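Local coordinates for outer membrane protein assembly factor BamA (Haemophilus ducreyi, PDB 4K3C), which probably serves as a membrane-embedded part of the Bam complex, helping to fold and insert beta-barrel proteins into the outer membrane, at residues R399-G404 against A510-K515; V459-V464 against V488-G493; G393-L398 against Q525-S530; K236-Y241 against S422-G427. All blocks are in the same frame, centred on the assembly; numbering follows the deposited sequence.

Contact 1: R399-G404 against A510-K515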
loop_
_atom_site.group_PDB
_atom_site.type_symbol
_atom_site.label_atom_id
_atom_site.label_comp_id
_atom_site.label_asym_id
_atom_site.label_seq_id
_atom_site.Cartn_x
_atom_site.Cartn_y
_atom_site.Cartn_z
ATOM N N ARG A 399 11.057 -10.849 16.912
ATOM C CA ARG A 399 11.993 -11.859 16.461
ATOM C C ARG A 399 12.610 -12.677 17.614
ATOM O O ARG A 399 12.672 -12.213 18.748
ATOM C CB ARG A 399 13.015 -11.215 15.546
ATOM C CG ARG A 399 12.337 -10.723 14.281
ATOM C CD ARG A 399 13.268 -9.973 13.361
ATOM N NE ARG A 399 13.352 -8.561 13.722
ATOM C CZ ARG A 399 13.606 -7.590 12.856
ATOM N NH1 ARG A 399 13.659 -6.328 13.279
ATOM N NH2 ARG A 399 13.801 -7.885 11.570
ATOM N N GLY A 400 12.996 -13.921 17.342
ATOM C CA GLY A 400 13.459 -14.800 18.402
ATOM C C GLY A 400 12.339 -15.517 19.152
ATOM O O GLY A 400 12.534 -16.600 19.696
ATOM N N PHE A 401 11.157 -14.928 19.203
ATOM C CA PHE A 401 10.020 -15.690 19.708
ATOM C C PHE A 401 9.207 -16.285 18.547
ATOM O O PHE A 401 9.120 -15.689 17.471
ATOM C CB PHE A 401 9.162 -14.833 20.635
ATOM C CG PHE A 401 9.908 -14.323 21.842
ATOM C CD1 PHE A 401 10.873 -13.338 21.711
ATOM C CD2 PHE A 401 9.650 -14.832 23.103
ATOM C CE1 PHE A 401 11.553 -12.868 22.807
ATOM C CE2 PHE A 401 10.332 -14.356 24.202
ATOM C CZ PHE A 401 11.287 -13.376 24.052
ATOM N N ALA A 402 8.641 -17.473 18.740
ATOM C CA ALA A 402 7.858 -18.075 17.665
ATOM C C ALA A 402 6.596 -17.263 17.443
ATOM O O ALA A 402 6.135 -16.564 18.343
ATOM C CB ALA A 402 7.511 -19.500 17.981
ATOM N N GLY A 403 6.052 -17.345 16.237
ATOM C CA GLY A 403 4.818 -16.651 15.930
ATOM C C GLY A 403 3.708 -17.011 16.908
ATOM O O GLY A 403 3.496 -18.185 17.232
ATOM N N GLY A 404 3.023 -15.984 17.406
ATOM C CA GLY A 404 1.876 -16.155 18.280
ATOM C C GLY A 404 2.180 -16.766 19.630
ATOM O O GLY A 404 1.282 -17.289 20.287
ATOM N N ALA A 510 17.923 -14.184 16.275
ATOM C CA ALA A 510 17.692 -13.307 17.402
ATOM C C ALA A 510 17.805 -14.069 18.694
ATOM O O ALA A 510 17.441 -15.244 18.774
ATOM C CB ALA A 510 16.337 -12.587 17.286
ATOM N N LYS A 511 18.339 -13.385 19.696
ATOM C CA LYS A 511 18.429 -13.922 21.031
ATOM C C LYS A 511 17.508 -13.037 21.868
ATOM O O LYS A 511 17.423 -11.833 21.624
ATOM C CB LYS A 511 19.873 -13.824 21.504
ATOM C CG LYS A 511 20.259 -14.810 22.580
ATOM C CD LYS A 511 21.455 -14.284 23.391
ATOM C CE LYS A 511 21.134 -12.961 24.099
ATOM N NZ LYS A 511 22.152 -12.605 25.131
ATOM N N PRO A 512 16.779 -13.636 22.819
ATOM C CA PRO A 512 15.917 -12.926 23.772
ATOM C C PRO A 512 16.709 -12.186 24.839
ATOM O O PRO A 512 17.692 -12.736 25.325
ATOM C CB PRO A 512 15.137 -14.058 24.453
ATOM C CG PRO A 512 15.263 -15.209 23.571
ATOM C CD PRO A 512 16.581 -15.089 22.879
ATOM N N ILE A 513 16.289 -10.973 25.198
ATOM C CA ILE A 513 16.879 -10.283 26.346
ATOM C C ILE A 513 15.926 -10.298 27.544
ATOM O O ILE A 513 16.299 -9.938 28.654
ATOM C CB ILE A 513 17.288 -8.803 26.033
ATOM C CG1 ILE A 513 16.075 -7.877 26.112
ATOM C CG2 ILE A 513 18.006 -8.692 24.695
ATOM C CD1 ILE A 513 16.198 -6.652 25.261
ATOM N N LYS A 514 14.686 -10.703 27.305
ATOM C CA LYS A 514 13.695 -10.817 28.366
ATOM C C LYS A 514 12.621 -11.796 27.912
ATOM O O LYS A 514 11.976 -11.598 26.882
ATOM C CB LYS A 514 13.065 -9.465 28.668
ATOM C CG LYS A 514 12.934 -9.142 30.156
ATOM C CD LYS A 514 12.178 -10.215 30.934
ATOM C CE LYS A 514 11.374 -9.621 32.092
ATOM N NZ LYS A 514 12.223 -9.359 33.288
ATOM N N LYS A 515 12.450 -12.876 28.660
ATOM C CA LYS A 515 11.363 -13.798 28.378
ATOM C C LYS A 515 10.632 -14.156 29.654
ATOM O O LYS A 515 10.942 -13.674 30.744
ATOM C CB LYS A 515 11.874 -15.066 27.682
ATOM C CG LYS A 515 13.050 -15.739 28.378
ATOM C CD LYS A 515 13.492 -16.981 27.637
ATOM C CE LYS A 515 14.795 -17.521 28.201
ATOM N NZ LYS A 515 15.258 -18.744 27.460
#
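Phe401 and Pro512 supply the apolar part of this contact. Ring atom CZ of Phe401 lies 3.9 Å from Pro512 CB, within van der Waals range. Two further neighbours sit at the edge of the ring, near its plane: Lys514 O stands 3.4 Å from Phe401 CZ, and Lys515 CB is 3.9 Å from Phe401 CE2. The ring gets there with CG anti to its own carbonyl carbon (chi1 -60°), and its outer end leans toward the chain following Pro512. That chain contains a classic beta bulge, in which Ile513 and Lys514 both face Ala490. Phe401 also packs on Ile521 of the last barrel strand.

The second group of contacts is backbone against methyl. Ala510 CB points at the loop and touches Gly400 N at 3.6 Å and Arg399 C at 3.7 Å. Gly400, with a positive phi of 84°, carries no side chain on the side facing Ala510, and the two CA atoms come within 4.6 Å. Arg399 CB adds an approach of 4.0 Å to Ala510 CB.

Polar groups look elsewhere. Gly400 N is hydrogen-bonded to Gln525 OE1. The Arg399 chain bends at chi3 (-86°) and leads its guanidinium away from the 510-515 segment; NE instead forms a salt bridge with Asp460 OD2 of strand 453-465, and the group makes a cation-pi contact with Phe458. A Leu-Arg-Gly-Phe sequence anchored against the inner wall in this way corresponds to the signature motif of the sixth extracellular loop in Omp85-family barrels.

Contact 2: V459-V464 against V488-G493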
loop_
_atom_site.group_PDB
_atom_site.type_symbol
_atom_site.label_atom_id
_atom_site.label_comp_id
_atom_site.label_asym_id
_atom_site.label_seq_id
_atom_site.Cartn_x
_atom_site.Cartn_y
_atom_site.Cartn_z
ATOM N N VAL A 459 16.593 -4.334 17.987
ATOM C CA VAL A 459 15.986 -4.724 19.250
ATOM C C VAL A 459 14.474 -4.700 19.063
ATOM O O VAL A 459 13.892 -3.652 18.760
ATOM C CB VAL A 459 16.406 -3.796 20.423
ATOM C CG1 VAL A 459 15.453 -3.956 21.601
ATOM C CG2 VAL A 459 17.835 -4.090 20.846
ATOM N N ASP A 460 13.835 -5.853 19.200
ATOM C CA ASP A 460 12.375 -5.893 19.123
ATOM C C ASP A 460 11.874 -6.020 20.552
ATOM O O ASP A 460 12.597 -6.481 21.436
ATOM C CB ASP A 460 11.860 -7.081 18.285
ATOM C CG ASP A 460 12.187 -6.963 16.790
ATOM O OD1 ASP A 460 12.724 -5.932 16.351
ATOM O OD2 ASP A 460 11.881 -7.914 16.037
ATOM N N ALA A 461 10.634 -5.609 20.775
ATOM C CA ALA A 461 10.014 -5.689 22.092
ATOM C C ALA A 461 8.505 -5.582 21.927
ATOM O O ALA A 461 8.011 -4.754 21.151
ATOM C CB ALA A 461 10.536 -4.595 23.005
ATOM N N ALA A 462 7.785 -6.438 22.648
ATOM C CA ALA A 462 6.348 -6.616 22.452
ATOM C C ALA A 462 5.663 -7.032 23.754
ATOM O O ALA A 462 6.315 -7.518 24.686
ATOM C CB ALA A 462 6.098 -7.649 21.381
ATOM N N THR A 463 4.351 -6.831 23.818
ATOM C CA THR A 463 3.591 -7.128 25.024
ATOM C C THR A 463 2.117 -7.342 24.677
ATOM O O THR A 463 1.481 -6.474 24.098
ATOM C CB THR A 463 3.753 -6.000 26.098
ATOM O OG1 THR A 463 2.756 -6.138 27.119
ATOM C CG2 THR A 463 3.588 -4.652 25.462
ATOM N N VAL A 464 1.583 -8.506 25.026
ATOM C CA VAL A 464 0.168 -8.791 24.808
ATOM C C VAL A 464 -0.551 -9.152 26.098
ATOM O O VAL A 464 -0.243 -10.146 26.750
ATOM C CB VAL A 464 -0.052 -9.958 23.823
ATOM C CG1 VAL A 464 -1.539 -10.210 23.668
ATOM C CG2 VAL A 464 0.580 -9.664 22.481
ATOM N N VAL A 488 6.470 -7.376 29.421
ATOM C CA VAL A 488 7.066 -7.123 28.132
ATOM C C VAL A 488 8.228 -8.074 27.861
ATOM O O VAL A 488 9.027 -8.396 28.760
ATOM C CB VAL A 488 7.583 -5.680 28.091
ATOM C CG1 VAL A 488 7.986 -5.303 26.702
ATOM C CG2 VAL A 488 6.507 -4.753 28.589
ATOM N N ARG A 489 8.306 -8.532 26.621
ATOM C CA ARG A 489 9.440 -9.320 26.195
ATOM C C ARG A 489 10.187 -8.558 25.144
ATOM O O ARG A 489 9.636 -7.653 24.512
ATOM C CB ARG A 489 8.982 -10.669 25.662
ATOM C CG ARG A 489 8.678 -11.643 26.776
ATOM C CD ARG A 489 7.453 -12.428 26.483
ATOM N NE ARG A 489 6.279 -11.926 27.180
ATOM C CZ ARG A 489 5.322 -12.720 27.653
ATOM N NH1 ARG A 489 5.452 -14.031 27.519
ATOM N NH2 ARG A 489 4.245 -12.219 28.252
ATOM N N ALA A 490 11.446 -8.917 24.970
ATOM C CA ALA A 490 12.258 -8.245 24.001
ATOM C C ALA A 490 13.430 -9.110 23.570
ATOM O O ALA A 490 13.793 -10.082 24.216
ATOM C CB ALA A 490 12.729 -6.963 24.565
ATOM N N SER A 491 14.026 -8.737 22.457
ATOM C CA SER A 491 15.095 -9.516 21.895
ATOM C C SER A 491 16.021 -8.614 21.123
ATOM O O SER A 491 15.665 -7.479 20.792
ATOM C CB SER A 491 14.516 -10.552 20.935
ATOM O OG SER A 491 13.968 -9.947 19.767
ATOM N N ALA A 492 17.198 -9.140 20.805
ATOM C CA ALA A 492 18.145 -8.423 19.967
ATOM C C ALA A 492 18.801 -9.366 18.961
ATOM O O ALA A 492 19.067 -10.537 19.275
ATOM C CB ALA A 492 19.170 -7.764 20.813
ATOM N N GLY A 493 19.048 -8.882 17.745
ATOM C CA GLY A 493 19.651 -9.764 16.770
ATOM C C GLY A 493 20.260 -9.140 15.545
ATOM O O GLY A 493 20.342 -7.919 15.424
#
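Val459 keeps CG1 anti to its backbone N (chi1 163°), which leaves CG2 beside that N and 3.9 Å from Ala492 CB. Val488 adopts the same type of rotamer: its CG1 reaches Ala462 O at 3.4 Å while CG2 lies against Thr463 CB. These groups flank an antiparallel ladder in the wall of the Omp85 beta barrel, between strands 453-465 and 489-500. The evidence is the axis separation of 4.5 Å and an angle of 165° between the strand directions.

Four backbone bonds knit the ladder. Asp460 and Ser491 form one hydrogen-bonded pair, each N giving to the other's O at 2.9 Å. Ala462 and Arg489 form the next. Between and beside these lie the non-hydrogen-bonded pairs Val459-Ala492 and Ala461-Ala490, and the latter brings the two CB methyls to 3.6 Å.

Side chains alternate between the faces. Val459, Ala461, Ala490 and Ala492 make one apolar face. Asp460, Ala462, Arg489 and Ser491 occupy the other, where Leu398 of the inward-folded loop packs on them. Outside partners fix the polar ends there: Asp460 OD2 makes a salt bridge with Arg399 NE, Ser491 OG bonds to Arg399 O, and Arg489 NH1 makes a salt bridge with Asp519. The straightest bond of the ladder runs from Arg489 N to Ala462 O, 3.0 Å long with an N-H...O angle of 167°.

Contact 3: G393-L398 against Q525-S530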
loop_
_atom_site.group_PDB
_atom_site.type_symbol
_atom_site.label_atom_id
_atom_site.label_comp_id
_atom_site.label_asym_id
_atom_site.label_seq_id
_atom_site.Cartn_x
_atom_site.Cartn_y
_atom_site.Cartn_z
ATOM N N GLY A 393 4.966 -12.132 18.555
ATOM C CA GLY A 393 6.011 -13.106 18.308
ATOM C C GLY A 393 6.281 -13.186 16.817
ATOM O O GLY A 393 5.438 -12.786 16.007
ATOM N N GLY A 394 7.455 -13.688 16.451
ATOM C CA GLY A 394 7.802 -13.873 15.056
ATOM C C GLY A 394 8.176 -12.598 14.332
ATOM O O GLY A 394 7.935 -11.508 14.849
ATOM N N MET A 395 8.770 -12.747 13.143
ATOM C CA MET A 395 9.135 -11.622 12.281
ATOM C C MET A 395 7.934 -10.712 12.148
ATOM O O MET A 395 6.799 -11.174 12.007
ATOM C CB MET A 395 9.570 -12.105 10.889
ATOM C CG MET A 395 10.618 -13.233 10.876
ATOM S SD MET A 395 11.450 -13.412 9.270
ATOM C CE MET A 395 10.134 -12.955 8.141
ATOM N N GLY A 396 8.157 -9.415 12.226
ATOM C CA GLY A 396 7.020 -8.520 12.178
ATOM C C GLY A 396 6.510 -8.087 13.538
ATOM O O GLY A 396 5.924 -7.014 13.653
ATOM N N SER A 397 6.714 -8.897 14.573
ATOM C CA SER A 397 6.419 -8.412 15.916
ATOM C C SER A 397 7.534 -8.616 16.950
ATOM O O SER A 397 7.892 -7.672 17.650
ATOM C CB SER A 397 5.073 -8.935 16.432
ATOM O OG SER A 397 5.153 -10.282 16.847
ATOM N N LEU A 398 8.074 -9.827 17.060
ATOM C CA LEU A 398 9.083 -10.099 18.085
ATOM C C LEU A 398 10.022 -11.201 17.658
ATOM O O LEU A 398 9.833 -12.352 18.025
ATOM C CB LEU A 398 8.420 -10.508 19.400
ATOM C CG LEU A 398 9.026 -10.056 20.730
ATOM C CD1 LEU A 398 8.537 -10.954 21.839
ATOM C CD2 LEU A 398 10.515 -10.044 20.677
ATOM N N GLN A 525 14.785 -17.529 12.093
ATOM C CA GLN A 525 13.532 -17.357 11.408
ATOM C C GLN A 525 13.851 -16.821 10.017
ATOM O O GLN A 525 14.903 -16.229 9.813
ATOM C CB GLN A 525 12.644 -16.401 12.203
ATOM C CG GLN A 525 12.231 -16.951 13.569
ATOM C CD GLN A 525 11.827 -15.876 14.562
ATOM O OE1 GLN A 525 12.517 -14.861 14.722
ATOM N NE2 GLN A 525 10.718 -16.109 15.260
ATOM N N PHE A 526 12.970 -17.036 9.049
ATOM C CA PHE A 526 13.301 -16.680 7.672
ATOM C C PHE A 526 12.067 -16.775 6.813
ATOM O O PHE A 526 11.213 -17.609 7.077
ATOM C CB PHE A 526 14.329 -17.665 7.112
ATOM C CG PHE A 526 13.780 -19.047 6.925
ATOM C CD1 PHE A 526 13.684 -19.925 8.006
ATOM C CD2 PHE A 526 13.340 -19.467 5.684
ATOM C CE1 PHE A 526 13.161 -21.191 7.857
ATOM C CE2 PHE A 526 12.815 -20.739 5.519
ATOM C CZ PHE A 526 12.728 -21.598 6.606
ATOM N N THR A 527 11.964 -15.945 5.782
ATOM C CA THR A 527 11.024 -16.268 4.721
ATOM C C THR A 527 11.658 -16.234 3.337
ATOM O O THR A 527 12.685 -15.584 3.109
ATOM C CB THR A 527 9.734 -15.421 4.726
ATOM O OG1 THR A 527 10.054 -14.048 4.502
ATOM C CG2 THR A 527 8.990 -15.592 6.014
ATOM N N VAL A 528 11.013 -16.961 2.430
ATOM C CA VAL A 528 11.470 -17.143 1.074
ATOM C C VAL A 528 10.208 -17.118 0.235
ATOM O O VAL A 528 9.225 -17.776 0.571
ATOM C CB VAL A 528 12.182 -18.500 0.931
ATOM C CG1 VAL A 528 11.999 -19.065 -0.475
ATOM C CG2 VAL A 528 13.651 -18.351 1.295
ATOM N N GLY A 529 10.210 -16.333 -0.833
ATOM C CA GLY A 529 9.006 -16.163 -1.618
ATOM C C GLY A 529 9.299 -15.921 -3.080
ATOM O O GLY A 529 10.324 -15.341 -3.423
ATOM N N SER A 530 8.399 -16.378 -3.943
ATOM C CA SER A 530 8.557 -16.183 -5.372
ATOM C C SER A 530 7.211 -15.971 -6.008
ATOM O O SER A 530 6.223 -16.534 -5.553
ATOM C CB SER A 530 9.210 -17.395 -6.011
ATOM O OG SER A 530 9.265 -17.195 -7.408
#
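Met395 has the largest area buried here, and its side chain lies along residues 525-527 of strand 521-531; the Met395 and Gln525 side chains run alongside each other in opposite senses. Met395 CG sits 4.0 Å from Gln525 CB, and SD passes beside the backbone of Phe526, 3.9 Å from its N. The chain runs nearly straight through chi2 and then bends at chi3 (-33°), so that the terminal methyl turns to Thr527. There Met395 CE meets Thr527 CG2 at 3.6 Å, with Thr527 OG1 only slightly farther off.

Gln525 is the second main element. Its CB is directed at the loop, and the amide nitrogen NE2 rests 3.7 Å from Gly394 CA. The head of this side chain is held by the same loop a few residues later: OE1 accepts from Gly400 N, while NE2 has a weak bond to Phe401 O.

The loop presents Met395 from a compact turn. Gly394 O accepts from both Ser397 N, at 2.9 Å, and Leu398 N, at 2.8 Å, and the two donors approach from opposite faces of its plane. Thr527, third in buried area, completes the strand side of the contact.

The chemistry is therefore divided. Between the two segments themselves the contacts are van der Waals, made mostly by the Met395 thioether chain, with the Gln525 amide against Gly394 CA, whereas directional polar bonding passes through that amide to the neighbouring backbone. This is consistent with the amide fixing the loop against the final barrel strand and methionine fitting its surface.

Contact 4: K236-Y241 against S422-G427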
loop_
_atom_site.group_PDB
_atom_site.type_symbol
_atom_site.label_atom_id
_atom_site.label_comp_id
_atom_site.label_asym_id
_atom_site.label_seq_id
_atom_site.Cartn_x
_atom_site.Cartn_y
_atom_site.Cartn_z
ATOM N N LYS A 236 1.210 -23.766 18.813
ATOM C CA LYS A 236 1.701 -23.209 20.071
ATOM C C LYS A 236 0.893 -21.906 20.260
ATOM O O LYS A 236 0.389 -21.573 21.348
ATOM C CB LYS A 236 3.191 -22.912 19.971
ATOM C CG LYS A 236 3.626 -22.019 18.797
ATOM C CD LYS A 236 4.262 -22.813 17.651
ATOM C CE LYS A 236 4.981 -21.898 16.644
ATOM N NZ LYS A 236 4.186 -20.740 16.079
ATOM N N ALA A 237 0.680 -21.219 19.138
ATOM C CA ALA A 237 -0.532 -20.420 18.958
ATOM C C ALA A 237 -1.649 -21.428 18.768
ATOM O O ALA A 237 -2.575 -21.201 18.007
ATOM C CB ALA A 237 -0.439 -19.490 17.742
ATOM N N SER A 238 -1.497 -22.570 19.439
ATOM C CA SER A 238 -2.562 -23.483 19.779
ATOM C C SER A 238 -3.387 -22.724 20.804
ATOM O O SER A 238 -3.265 -21.504 20.926
ATOM C CB SER A 238 -2.018 -24.800 20.369
ATOM O OG SER A 238 -1.746 -25.770 19.366
ATOM N N ALA A 239 -4.158 -23.458 21.595
ATOM C CA ALA A 239 -5.511 -23.020 21.857
ATOM C C ALA A 239 -5.938 -22.978 20.400
ATOM O O ALA A 239 -6.092 -21.918 19.782
ATOM C CB ALA A 239 -5.573 -21.653 22.519
ATOM N N ALA A 240 -6.010 -24.177 19.837
ATOM C CA ALA A 240 -6.353 -24.343 18.459
ATOM C C ALA A 240 -7.849 -24.223 18.371
ATOM O O ALA A 240 -8.551 -24.404 19.371
ATOM C CB ALA A 240 -5.907 -25.687 17.980
ATOM N N TYR A 241 -8.322 -23.881 17.181
ATOM C CA TYR A 241 -9.744 -23.874 16.893
ATOM C C TYR A 241 -9.860 -24.000 15.387
ATOM O O TYR A 241 -8.860 -23.861 14.683
ATOM C CB TYR A 241 -10.410 -22.589 17.410
ATOM C CG TYR A 241 -9.852 -21.310 16.817
ATOM C CD1 TYR A 241 -10.354 -20.800 15.622
ATOM C CD2 TYR A 241 -8.833 -20.602 17.452
ATOM C CE1 TYR A 241 -9.854 -19.636 15.077
ATOM C CE2 TYR A 241 -8.331 -19.442 16.913
ATOM C CZ TYR A 241 -8.845 -18.960 15.729
ATOM O OH TYR A 241 -8.351 -17.796 15.181
ATOM N N SER A 422 -2.377 -24.003 30.668
ATOM C CA SER A 422 -1.707 -24.530 29.493
ATOM C C SER A 422 -0.591 -23.592 29.045
ATOM O O SER A 422 -0.457 -22.478 29.558
ATOM C CB SER A 422 -2.723 -24.728 28.361
ATOM O OG SER A 422 -2.141 -25.346 27.225
ATOM N N GLN A 423 0.207 -24.055 28.088
ATOM C CA GLN A 423 1.257 -23.228 27.513
ATOM C C GLN A 423 0.726 -22.511 26.278
ATOM O O GLN A 423 1.221 -21.446 25.910
ATOM C CB GLN A 423 2.483 -24.070 27.157
ATOM C CG GLN A 423 3.823 -23.359 27.375
ATOM C CD GLN A 423 4.083 -23.009 28.841
ATOM O OE1 GLN A 423 3.609 -21.984 29.343
ATOM N NE2 GLN A 423 4.846 -23.859 29.529
ATOM N N ASP A 424 -0.281 -23.112 25.648
ATOM C CA ASP A 424 -0.971 -22.524 24.507
ATOM C C ASP A 424 -1.314 -21.049 24.699
ATOM O O ASP A 424 -1.873 -20.657 25.728
ATOM C CB ASP A 424 -2.280 -23.269 24.274
ATOM C CG ASP A 424 -2.068 -24.715 23.938
ATOM O OD1 ASP A 424 -0.970 -25.215 24.253
ATOM O OD2 ASP A 424 -2.999 -25.340 23.366
ATOM N N VAL A 425 -1.009 -20.238 23.693
ATOM C CA VAL A 425 -1.408 -18.840 23.718
ATOM C C VAL A 425 -2.847 -18.678 23.245
ATOM O O VAL A 425 -3.173 -18.956 22.096
ATOM C CB VAL A 425 -0.481 -17.993 22.847
ATOM C CG1 VAL A 425 -1.109 -16.646 22.519
ATOM C CG2 VAL A 425 0.844 -17.808 23.560
ATOM N N ILE A 426 -3.710 -18.229 24.144
ATOM C CA ILE A 426 -5.116 -18.004 23.817
ATOM C C ILE A 426 -5.342 -16.571 23.278
ATOM O O ILE A 426 -6.316 -16.314 22.582
ATOM C CB ILE A 426 -6.014 -18.346 25.043
ATOM C CG1 ILE A 426 -7.200 -19.211 24.630
ATOM C CG2 ILE A 426 -6.408 -17.104 25.857
ATOM C CD1 ILE A 426 -7.801 -18.846 23.290
ATOM N N GLY A 427 -4.435 -15.644 23.590
ATOM C CA GLY A 427 -4.481 -14.313 23.015
ATOM C C GLY A 427 -5.102 -13.253 23.908
ATOM O O GLY A 427 -5.792 -13.583 24.877
#
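Two extracellular loops of the barrel meet where Ala239 and Asp424 come together: one joins strands 220-231 and 242-254, the other is the long loop that ends at strand 430-440. Two hydrogen bonds join them. Val425 N gives to Lys236 O at 3.0 Å, nearly straight at 171°. Ala239 N gives to Asp424 OD2 at 2.8 Å, coming in from above the carboxylate plane, 35° out of it.

Asp424 places its carboxylate beside Ser238, with CG anti to the carbonyl carbon (chi1 -62°). The same OD2 is also bonded to Tyr412 OH, and Ser422 OG adds a weak bond to OD1, so several groups limit the rotation of the carboxylate.

A small apolar contact accompanies this polar pair: Ala239 CB touches Ile426 CG1 at 3.6 Å, with CD1 close behind. Lys236 CB is directed away from the 422-427 segment, and its NZ bonds to Gly403 O, a second tie to the same long loop. The arrangement joins two of the extracellular loops, consistent with the dome of loops that closes the outer side of BamA barrels.

All four contacts lie on the same side of the chain's centre, in the barrel domain of a chain that lacks POTRA domains 1-3. Contacts 1 and 2 are closest, with centres about 7 Å apart, and lie on adjacent strands, 503-512 and 489-500. Contact 3 lies about 12 Å from contact 1 between centres, linked through strand 521-531. Contact 4 is more peripheral, its centre about 17 Å from that of contact 1. Along the chain, 236-241 comes first, then 393-404, 422-427, 459-464, 488-493, 510-515 and 525-530. The long loop between strands 366-378 and 430-440 enters contacts 1, 3 and 4, which probably helps tie it to the barrel wall and a neighbouring extracellular loop.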